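Local structure of cyclic GMP-AMP synthase-like receptor (Tribolium castaneum, 7LT2) at residues F95-L100 / Q236-S241; K120-D125 / G132-W137; D193-F198 / I224-P229. The protein senses double-stranded RNA in the cytoplasm and, as an innate immune nucleotidyltransferase, makes the cyclic dinucleotide 2',3'-cGAMP from ATP and GTP. One frame throughout, in Å; residues are numbered along the deposited sequence.

Contact 1. Residues F95-L100 / Q236-S241; sequences FVWLKL and QGRYWS
W97 and Y239 meet edge to face. The NE1 corner of the indole stands over the middle of the phenol ring, with the W97 five-membered ring and Y239 ring centroids 4.4 Å apart and their planes at 83°. The polar N-H edge of a tryptophan suits this place, because it is turned to the electron-rich face of the tyrosine. One face of the same indole is covered by R238: its CB lies 3.9 Å from the centroid of the W97 five-membered ring, a CH-pi contact. With CG beside the backbone N (chi1 -68°), W97 reaches both partners. The extended R238 chain then runs across the indole and brings CZ within 4.8 Å of the centroid of the W97 six-membered ring. This cation-pi contact is off-centre, with the guanidinium plane nearly perpendicular to the ring, and R238 makes a second one with F128.

The backbones beside these side chains form a short antiparallel pairing. V96 and W240 are a hydrogen-bonded pair, with V96 N to W240 O at 2.9 Å and W240 N to V96 O at 3.0 Å. Beside it F95 and S241 form a non-hydrogen-bonded pair, in which S241 OG comes within 3.0 Å of F95 CE2. Ahead of W240 the second chain is not yet a strand, and water 1 joins the two there, accepting from L98 N and donating to R238 O.

Second-shell partners hold the polar ends: Y239 OH bonds to N91 and to N234 O, W240 NE1 to L129 O, and S241 OG to K227 O. S241 also begins the segment that probably binds GTP, as in relatives. Strand 95-100 lies between strands 85-89 and 240-243, while V96 and W240 pack on I224 of strand 222-225 and W240 reaches helix 131-147.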
loop_
_atom_site.group_PDB
_atom_site.type_symbol
_atom_site.label_atom_id
_atom_site.label_comp_id
_atom_site.label_asym_id
_atom_site.label_seq_id
_atom_site.Cartn_x
_atom_site.Cartn_y
_atom_site.Cartn_z
ATOM N N PHE A 95 -8.933 5.856 -13.107
ATOM C CA PHE A 95 -8.393 7.182 -12.847
ATOM C C PHE A 95 -9.497 8.225 -12.930
ATOM O O PHE A 95 -10.483 8.056 -13.651
ATOM C CB PHE A 95 -7.269 7.519 -13.836
ATOM C CG PHE A 95 -6.080 6.615 -13.709
ATOM C CD1 PHE A 95 -6.053 5.392 -14.356
ATOM C CD2 PHE A 95 -4.998 6.979 -12.925
ATOM C CE1 PHE A 95 -4.966 4.548 -14.232
ATOM C CE2 PHE A 95 -3.905 6.141 -12.800
ATOM C CZ PHE A 95 -3.891 4.924 -13.453
ATOM N N VAL A 96 -9.319 9.310 -12.178
ATOM C CA VAL A 96 -10.333 10.348 -12.064
ATOM C C VAL A 96 -9.689 11.715 -12.243
ATOM O O VAL A 96 -8.474 11.886 -12.109
ATOM C CB VAL A 96 -11.074 10.285 -10.710
ATOM C CG1 VAL A 96 -11.756 8.926 -10.528
ATOM C CG2 VAL A 96 -10.109 10.565 -9.565
ATOM N N TRP A 97 -10.532 12.693 -12.559
ATOM C CA TRP A 97 -10.173 14.101 -12.529
ATOM C C TRP A 97 -10.888 14.770 -11.363
ATOM O O TRP A 97 -11.958 14.328 -10.934
ATOM C CB TRP A 97 -10.546 14.806 -13.838
ATOM C CG TRP A 97 -9.750 14.361 -15.025
ATOM C CD1 TRP A 97 -8.725 13.464 -15.039
ATOM C CD2 TRP A 97 -9.915 14.805 -16.379
ATOM N NE1 TRP A 97 -8.240 13.320 -16.317
ATOM C CE2 TRP A 97 -8.955 14.131 -17.158
ATOM C CE3 TRP A 97 -10.783 15.704 -17.007
ATOM C CZ2 TRP A 97 -8.836 14.328 -18.535
ATOM C CZ3 TRP A 97 -10.664 15.899 -18.375
ATOM C CH2 TRP A 97 -9.698 15.214 -19.122
ATOM N N LEU A 98 -10.290 15.843 -10.852
ATOM C CA LEU A 98 -10.851 16.571 -9.721
ATOM C C LEU A 98 -10.747 18.057 -10.017
ATOM O O LEU A 98 -9.643 18.579 -10.187
ATOM C CB LEU A 98 -10.118 16.214 -8.421
ATOM C CG LEU A 98 -10.759 16.524 -7.058
ATOM C CD1 LEU A 98 -10.727 18.007 -6.726
ATOM C CD2 LEU A 98 -12.184 15.996 -6.977
ATOM N N LYS A 99 -11.886 18.738 -10.077
ATOM C CA LYS A 99 -11.897 20.172 -10.308
ATOM C C LYS A 99 -12.690 20.859 -9.207
ATOM O O LYS A 99 -13.528 20.253 -8.536
ATOM C CB LYS A 99 -12.476 20.525 -11.691
ATOM C CG LYS A 99 -13.894 20.045 -11.937
ATOM C CD LYS A 99 -14.422 20.598 -13.258
ATOM C CE LYS A 99 -15.652 19.840 -13.736
ATOM N NZ LYS A 99 -16.793 19.935 -12.783
ATOM N N LEU A 100 -12.392 22.135 -9.006
ATOM C CA LEU A 100 -13.069 22.948 -8.006
ATOM C C LEU A 100 -13.957 23.952 -8.726
ATOM O O LEU A 100 -13.490 24.666 -9.620
ATOM C CB LEU A 100 -12.069 23.674 -7.100
ATOM C CG LEU A 100 -11.241 22.887 -6.075
ATOM C CD1 LEU A 100 -10.199 21.991 -6.736
ATOM C CD2 LEU A 100 -10.572 23.842 -5.094
ATOM N N GLN A 236 -1.683 16.315 -19.304
ATOM C CA GLN A 236 -0.692 15.900 -18.323
ATOM C C GLN A 236 -1.029 16.475 -16.952
ATOM O O GLN A 236 -1.345 17.662 -16.825
ATOM C CB GLN A 236 0.694 16.359 -18.777
ATOM C CG GLN A 236 1.859 15.872 -17.936
ATOM C CD GLN A 236 3.196 16.190 -18.582
ATOM O OE1 GLN A 236 3.506 15.698 -19.668
ATOM N NE2 GLN A 236 3.992 17.025 -17.922
ATOM N N GLY A 237 -0.979 15.624 -15.927
ATOM C CA GLY A 237 -1.154 16.056 -14.556
ATOM C C GLY A 237 -2.564 15.978 -14.011
ATOM O O GLY A 237 -2.742 16.091 -12.790
ATOM N N ARG A 238 -3.572 15.782 -14.863
ATOM C CA ARG A 238 -4.954 15.757 -14.394
ATOM C C ARG A 238 -5.394 14.404 -13.855
ATOM O O ARG A 238 -6.418 14.338 -13.167
ATOM C CB ARG A 238 -5.912 16.147 -15.517
ATOM C CG ARG A 238 -6.144 17.623 -15.651
ATOM C CD ARG A 238 -7.403 17.866 -16.448
ATOM N NE ARG A 238 -7.436 19.211 -17.001
ATOM C CZ ARG A 238 -8.325 19.629 -17.888
ATOM N NH1 ARG A 238 -9.266 18.824 -18.353
ATOM N NH2 ARG A 238 -8.269 20.885 -18.320
ATOM N N TYR A 239 -4.674 13.329 -14.165
ATOM C CA TYR A 239 -5.140 11.977 -13.874
ATOM C C TYR A 239 -4.663 11.537 -12.496
ATOM O O TYR A 239 -3.456 11.430 -12.252
ATOM C CB TYR A 239 -4.660 10.998 -14.947
ATOM C CG TYR A 239 -5.344 11.174 -16.280
ATOM C CD1 TYR A 239 -4.927 12.155 -17.166
ATOM C CD2 TYR A 239 -6.408 10.358 -16.656
ATOM C CE1 TYR A 239 -5.544 12.326 -18.393
ATOM C CE2 TYR A 239 -7.034 10.519 -17.886
ATOM C CZ TYR A 239 -6.596 11.510 -18.748
ATOM O OH TYR A 239 -7.204 11.687 -19.975
ATOM N N TRP A 240 -5.616 11.268 -11.607
ATOM C CA TRP A 240 -5.352 10.779 -10.262
ATOM C C TRP A 240 -5.815 9.335 -10.138
ATOM O O TRP A 240 -6.821 8.947 -10.740
ATOM C CB TRP A 240 -6.074 11.637 -9.222
ATOM C CG TRP A 240 -5.517 13.009 -9.103
ATOM C CD1 TRP A 240 -5.654 14.030 -9.998
ATOM C CD2 TRP A 240 -4.725 13.522 -8.027
ATOM N NE1 TRP A 240 -4.996 15.147 -9.548
ATOM C CE2 TRP A 240 -4.419 14.865 -8.338
ATOM C CE3 TRP A 240 -4.243 12.980 -6.833
ATOM C CZ2 TRP A 240 -3.651 15.670 -7.499
ATOM C CZ3 TRP A 240 -3.485 13.783 -5.995
ATOM C CH2 TRP A 240 -3.195 15.113 -6.336
ATOM N N SER A 241 -5.080 8.545 -9.359
ATOM C CA SER A 241 -5.491 7.190 -9.022
ATOM C C SER A 241 -6.413 7.213 -7.810
ATOM O O SER A 241 -6.320 8.096 -6.958
ATOM C CB SER A 241 -4.285 6.303 -8.711
ATOM O OG SER A 241 -3.414 6.190 -9.819
HETATM O O HOH W 1 -7.642 16.612 -11.998
#

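Contact 2. Residues K120-D125 / G132-W137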
loop_
_atom_site.group_PDB
_atom_site.type_symbol
_atom_site.label_atom_id
_atom_site.label_comp_id
_atom_site.label_asym_id
_atom_site.label_seq_id
_atom_site.Cartn_x
_atom_site.Cartn_y
_atom_site.Cartn_z
ATOM N N LYS A 120 -2.311 28.634 -6.919
ATOM C CA LYS A 120 -0.954 28.651 -7.462
ATOM C C LYS A 120 -0.235 27.337 -7.208
ATOM O O LYS A 120 0.514 26.856 -8.067
ATOM C CB LYS A 120 -0.128 29.780 -6.840
ATOM C CG LYS A 120 -0.519 31.190 -7.162
ATOM C CD LYS A 120 0.534 32.114 -6.559
ATOM C CE LYS A 120 -0.080 33.365 -5.993
ATOM N NZ LYS A 120 -1.060 33.026 -4.938
ATOM N N LYS A 121 -0.419 26.764 -6.019
ATOM C CA LYS A 121 0.395 25.627 -5.599
ATOM C C LYS A 121 -0.136 24.293 -6.103
ATOM O O LYS A 121 0.651 23.359 -6.284
ATOM C CB LYS A 121 0.499 25.573 -4.071
ATOM C CG LYS A 121 1.211 26.753 -3.430
ATOM C CD LYS A 121 2.631 26.900 -3.930
ATOM C CE LYS A 121 3.346 28.038 -3.214
ATOM N NZ LYS A 121 3.373 27.838 -1.741
ATOM N N PHE A 122 -1.448 24.170 -6.329
ATOM C CA PHE A 122 -2.054 22.869 -6.585
ATOM C C PHE A 122 -2.797 22.733 -7.906
ATOM O O PHE A 122 -2.981 21.596 -8.360
ATOM C CB PHE A 122 -3.049 22.503 -5.472
ATOM C CG PHE A 122 -2.423 22.227 -4.143
ATOM C CD1 PHE A 122 -2.235 23.250 -3.225
ATOM C CD2 PHE A 122 -2.062 20.937 -3.787
ATOM C CE1 PHE A 122 -1.681 22.991 -1.980
ATOM C CE2 PHE A 122 -1.506 20.674 -2.547
ATOM C CZ PHE A 122 -1.315 21.705 -1.643
ATOM N N LEU A 123 -3.252 23.822 -8.519
ATOM C CA LEU A 123 -4.242 23.748 -9.584
ATOM C C LEU A 123 -3.648 24.128 -10.932
ATOM O O LEU A 123 -2.842 25.058 -11.034
ATOM C CB LEU A 123 -5.436 24.656 -9.284
ATOM C CG LEU A 123 -6.150 24.329 -7.973
ATOM C CD1 LEU A 123 -7.355 25.253 -7.778
ATOM C CD2 LEU A 123 -6.566 22.857 -7.950
ATOM N N ALA A 124 -4.062 23.405 -11.962
ATOM C CA ALA A 124 -3.699 23.727 -13.333
ATOM C C ALA A 124 -4.801 24.603 -13.928
ATOM O O ALA A 124 -5.607 25.184 -13.196
ATOM C CB ALA A 124 -3.462 22.441 -14.128
ATOM N N ASP A 125 -4.849 24.707 -15.253
ATOM C CA ASP A 125 -5.878 25.507 -15.899
ATOM C C ASP A 125 -7.264 24.965 -15.573
ATOM O O ASP A 125 -7.468 23.752 -15.465
ATOM C CB ASP A 125 -5.647 25.532 -17.412
ATOM C CG ASP A 125 -5.265 24.169 -17.972
ATOM O OD1 ASP A 125 -5.581 23.141 -17.333
ATOM O OD2 ASP A 125 -4.638 24.129 -19.052
ATOM N N GLY A 132 1.407 16.712 -10.601
ATOM C CA GLY A 132 2.772 17.207 -10.540
ATOM C C GLY A 132 2.933 18.370 -9.581
ATOM O O GLY A 132 3.891 18.420 -8.806
ATOM N N LYS A 133 1.994 19.320 -9.615
ATOM C CA LYS A 133 2.066 20.450 -8.694
ATOM C C LYS A 133 1.952 19.985 -7.249
ATOM O O LYS A 133 2.687 20.463 -6.379
ATOM C CB LYS A 133 0.974 21.470 -9.020
ATOM C CG LYS A 133 1.095 22.053 -10.423
ATOM C CD LYS A 133 0.104 23.178 -10.656
ATOM C CE LYS A 133 0.550 24.452 -9.962
ATOM N NZ LYS A 133 -0.144 25.678 -10.486
ATOM N N THR A 134 1.038 19.047 -6.981
ATOM C CA THR A 134 0.874 18.511 -5.631
ATOM C C THR A 134 2.157 17.843 -5.147
ATOM O O THR A 134 2.588 18.046 -4.006
ATOM C CB THR A 134 -0.291 17.513 -5.598
ATOM O OG1 THR A 134 -1.506 18.168 -5.984
ATOM C CG2 THR A 134 -0.469 16.927 -4.193
ATOM N N LEU A 135 2.774 17.023 -5.999
ATOM C CA LEU A 135 3.996 16.334 -5.597
ATOM C C LEU A 135 5.135 17.320 -5.352
ATOM O O LEU A 135 5.906 17.164 -4.397
ATOM C CB LEU A 135 4.382 15.299 -6.655
ATOM C CG LEU A 135 3.486 14.056 -6.718
ATOM C CD1 LEU A 135 3.663 13.327 -8.045
ATOM C CD2 LEU A 135 3.790 13.114 -5.558
ATOM N N ARG A 136 5.248 18.350 -6.195
ATOM C CA ARG A 136 6.297 19.348 -5.997
ATOM C C ARG A 136 6.072 20.133 -4.713
ATOM O O ARG A 136 7.030 20.465 -4.004
ATOM C CB ARG A 136 6.368 20.291 -7.199
ATOM C CG ARG A 136 6.865 19.610 -8.456
ATOM C CD ARG A 136 7.245 20.611 -9.533
ATOM N NE ARG A 136 6.081 21.303 -10.071
ATOM C CZ ARG A 136 5.299 20.818 -11.026
ATOM N NH1 ARG A 136 5.512 19.624 -11.555
ATOM N NH2 ARG A 136 4.280 21.551 -11.464
ATOM N N TRP A 137 4.810 20.432 -4.394
ATOM C CA TRP A 137 4.504 21.156 -3.166
ATOM C C TRP A 137 4.891 20.343 -1.940
ATOM O O TRP A 137 5.497 20.873 -1.001
ATOM C CB TRP A 137 3.019 21.510 -3.135
ATOM C CG TRP A 137 2.561 22.194 -1.889
ATOM C CD1 TRP A 137 2.645 23.525 -1.608
ATOM C CD2 TRP A 137 1.919 21.585 -0.766
ATOM N NE1 TRP A 137 2.100 23.783 -0.370
ATOM C CE2 TRP A 137 1.644 22.608 0.165
ATOM C CE3 TRP A 137 1.542 20.276 -0.459
ATOM C CZ2 TRP A 137 1.020 22.360 1.385
ATOM C CZ3 TRP A 137 0.923 20.029 0.755
ATOM C CH2 TRP A 137 0.667 21.068 1.662
HETATM O O HOH W 2 3.390 23.142 -6.521
HETATM O O HOH W 3 1.959 26.438 0.914
#
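K133 and F122 bring together two successive helices joined by a short loop, helix 118-122 and helix 131-147, in the nucleotidyltransferase domain. K133, in the first turn of the second helix, reaches over the end of the first. Its chain runs extended and then bends at chi3 (76°), which carries NZ between two backbone carbonyls: K133 NZ lies 2.8 Å from K120 O and also 2.8 Å from L123 O. The ammonium approaches both from above the carbonyl plane. A lysine suits this place, since its long arm can serve one oxygen in the last turn of the helix and one just past its end, where a positive charge would probably be favourable. Water 2 adds a bridge beside it, donating to K121 O and K133 O.

T134 turns to the aromatic side of the contact. Its OG1 stands at the edge of the F122 ring, 3.6 Å from F122 CD2, while its own hydrogen bond goes to D130 O.

A turn on comes W137. With CG anti to the backbone N (chi1 177°), its indole meets F122, which points CZ at the middle of one face, 3.4 Å from W137 CD2, an edge-to-face pair with planes inclined at 51°. F122 is suited as the wedge, for its flat ring is also stacked with F118 and touches L45 and L49 of helix 44-49. The CB, CG and CD of K121 pass close to W137 CD1, the nearest, K121 CB, at 3.9 Å. At the edge of the indole, W137 NE1 donates to water 3 at 3.0 Å, and K121 NZ gives the same water a weak bond.

Contact 3. Residues D193-F198 / I224-P229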
loop_
_atom_site.group_PDB
_atom_site.type_symbol
_atom_site.label_atom_id
_atom_site.label_comp_id
_atom_site.label_asym_id
_atom_site.label_seq_id
_atom_site.Cartn_x
_atom_site.Cartn_y
_atom_site.Cartn_z
ATOM N N ASP A 193 7.564 6.299 2.345
ATOM C CA ASP A 193 7.319 7.283 1.294
ATOM C C ASP A 193 6.206 8.233 1.724
ATOM O O ASP A 193 5.157 7.798 2.209
ATOM C CB ASP A 193 6.956 6.596 -0.024
ATOM C CG ASP A 193 8.167 6.009 -0.731
ATOM O OD1 ASP A 193 9.265 5.989 -0.133
ATOM O OD2 ASP A 193 8.016 5.569 -1.890
ATOM N N LEU A 194 6.430 9.533 1.534
ATOM C CA LEU A 194 5.500 10.560 2.007
ATOM C C LEU A 194 4.649 10.999 0.820
ATOM O O LEU A 194 5.089 11.793 -0.010
ATOM C CB LEU A 194 6.263 11.723 2.627
ATOM C CG LEU A 194 7.332 11.346 3.657
ATOM C CD1 LEU A 194 8.076 12.590 4.127
ATOM C CD2 LEU A 194 6.719 10.606 4.835
ATOM N N VAL A 195 3.429 10.471 0.743
ATOM C CA VAL A 195 2.578 10.584 -0.440
ATOM C C VAL A 195 1.437 11.554 -0.146
ATOM O O VAL A 195 0.589 11.287 0.714
ATOM C CB VAL A 195 2.026 9.212 -0.858
ATOM C CG1 VAL A 195 1.226 9.326 -2.144
ATOM C CG2 VAL A 195 3.163 8.193 -0.993
ATOM N N ALA A 196 1.390 12.660 -0.894
ATOM C CA ALA A 196 0.335 13.654 -0.732
ATOM C C ALA A 196 -0.933 13.190 -1.441
ATOM O O ALA A 196 -0.935 13.020 -2.664
ATOM C CB ALA A 196 0.796 14.999 -1.292
ATOM N N CYS A 197 -2.012 13.010 -0.678
ATOM C CA CYS A 197 -3.283 12.522 -1.198
ATOM C C CYS A 197 -4.404 13.488 -0.825
ATOM O O CYS A 197 -4.253 14.334 0.057
ATOM C CB CYS A 197 -3.620 11.138 -0.646
ATOM S SG CYS A 197 -2.307 9.900 -0.846
ATOM N N PHE A 198 -5.545 13.343 -1.497
ATOM C CA PHE A 198 -6.739 14.117 -1.177
ATOM C C PHE A 198 -7.883 13.172 -0.838
ATOM O O PHE A 198 -8.168 12.241 -1.599
ATOM C CB PHE A 198 -7.122 15.053 -2.326
ATOM C CG PHE A 198 -6.252 16.274 -2.405
ATOM C CD1 PHE A 198 -6.566 17.412 -1.679
ATOM C CD2 PHE A 198 -5.108 16.274 -3.181
ATOM C CE1 PHE A 198 -5.757 18.537 -1.746
ATOM C CE2 PHE A 198 -4.299 17.390 -3.246
ATOM C CZ PHE A 198 -4.622 18.521 -2.529
ATOM N N ILE A 224 -7.712 10.014 -3.284
ATOM C CA ILE A 224 -7.061 9.955 -4.585
ATOM C C ILE A 224 -5.567 10.138 -4.380
ATOM O O ILE A 224 -5.118 10.843 -3.467
ATOM C CB ILE A 224 -7.619 10.994 -5.584
ATOM C CG1 ILE A 224 -7.368 12.430 -5.100
ATOM C CG2 ILE A 224 -9.096 10.718 -5.853
ATOM C CD1 ILE A 224 -7.857 13.525 -6.085
ATOM N N VAL A 225 -4.797 9.481 -5.240
ATOM C CA VAL A 225 -3.349 9.347 -5.101
ATOM C C VAL A 225 -2.706 9.904 -6.366
ATOM O O VAL A 225 -3.196 9.638 -7.474
ATOM C CB VAL A 225 -2.963 7.877 -4.859
ATOM C CG1 VAL A 225 -1.461 7.705 -4.776
ATOM C CG2 VAL A 225 -3.612 7.365 -3.579
ATOM N N PRO A 226 -1.617 10.685 -6.257
ATOM C CA PRO A 226 -1.057 11.355 -7.443
ATOM C C PRO A 226 -0.182 10.460 -8.305
ATOM O O PRO A 226 0.893 10.879 -8.747
ATOM C CB PRO A 226 -0.241 12.501 -6.835
ATOM C CG PRO A 226 0.210 11.956 -5.514
ATOM C CD PRO A 226 -0.906 11.060 -5.023
ATOM N N LYS A 227 -0.632 9.238 -8.558
ATOM C CA LYS A 227 0.063 8.317 -9.446
ATOM C C LYS A 227 -0.630 8.344 -10.802
ATOM O O LYS A 227 -1.800 7.959 -10.915
ATOM C CB LYS A 227 0.079 6.899 -8.870
ATOM C CG LYS A 227 0.868 5.916 -9.713
ATOM C CD LYS A 227 1.236 4.652 -8.949
ATOM C CE LYS A 227 0.042 3.735 -8.760
ATOM N NZ LYS A 227 0.456 2.302 -8.730
ATOM N N LYS A 228 0.089 8.800 -11.823
ATOM C CA LYS A 228 -0.477 8.902 -13.156
ATOM C C LYS A 228 -0.516 7.531 -13.821
ATOM O O LYS A 228 0.153 6.595 -13.373
ATOM C CB LYS A 228 0.339 9.881 -13.994
ATOM C CG LYS A 228 1.781 9.474 -14.231
ATOM C CD LYS A 228 2.504 10.545 -15.036
ATOM C CE LYS A 228 4.012 10.431 -14.900
ATOM N NZ LYS A 228 4.554 9.230 -15.590
ATOM N N PRO A 229 -1.317 7.377 -14.888
ATOM C CA PRO A 229 -1.336 6.127 -15.654
ATOM C C PRO A 229 0.019 5.791 -16.275
ATOM O O PRO A 229 0.323 4.603 -16.384
ATOM C CB PRO A 229 -2.374 6.400 -16.749
ATOM C CG PRO A 229 -3.254 7.453 -16.177
ATOM C CD PRO A 229 -2.349 8.319 -15.357
#
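F198 and I224 are joined by two backbone hydrogen bonds, the mark of an antiparallel hydrogen-bonded pair. I224 N to F198 O is the shorter at 2.8 Å, and F198 N to I224 O is longer at 3.2 Å. Just before this pair, C197 CB comes within 3.2 Å of I224 O.

Beyond it the two chains part. P226 stands where a further amide could have paired, and having no N-H it presents its ring instead: P226 CD lies 3.1 Å from A196 O. That carbonyl is buried and has no hydrogen-bonding partner in the model, a polar cost that accompanies the end of the strand pairing.

Apolar side chains fill in on both faces. F198 and I224 share one, with F198 CB 3.8 Å from I224 CG1; I224 holds CG1 between its backbone N and carbonyl carbon (chi1 63°), which sets that branch against the carbonyl O and CB of F198. On the other face C197 SG touches V225 CG2 at 3.9 Å, and V195 CG1 lies 4.1 Å from V225 CG1. V195 CG1 also reaches P226 CD, at 4.0 Å. Branched and small residues suit this ground, compact enough to sit close to the neighbouring strand 70-77, where V195 meets D74 and C197 meets D74 and L76. Under A196, M138 and T134 of helix 131-147 close the opposite side.

The pairing extends the central sheet of the nucleotidyltransferase fold. Its long strand 188-200 carries D193, whose OD1 is hydrogen-bonded to T178 and which, by similarity to relatives, probably joins E70 and D72 of the adjacent strand in the acidic, magnesium-binding site characteristic of this fold.

Overall arrangement
From the N terminus, strand 95-100 comes first and pairs with a partner from much later in the chain, so contact 1 closes the longest loop, with 135 residues between its segments. Contacts 2 and 3 are nested within it, one after the other and without crossing: contact 2 closes the short loop between helices 118-122 and 131-147 before contact 3 joins strands 188-200 and 222-225. Strands 222-225 and 240-243 are sheet neighbours, which links contact 3 to contact 1. T134 of contact 2 lies against the sheet, touching W240 of contact 1 as well as A196 and F198 of contact 3. The three centres are 11 to 12 Å apart, all within the nucleotidyltransferase region.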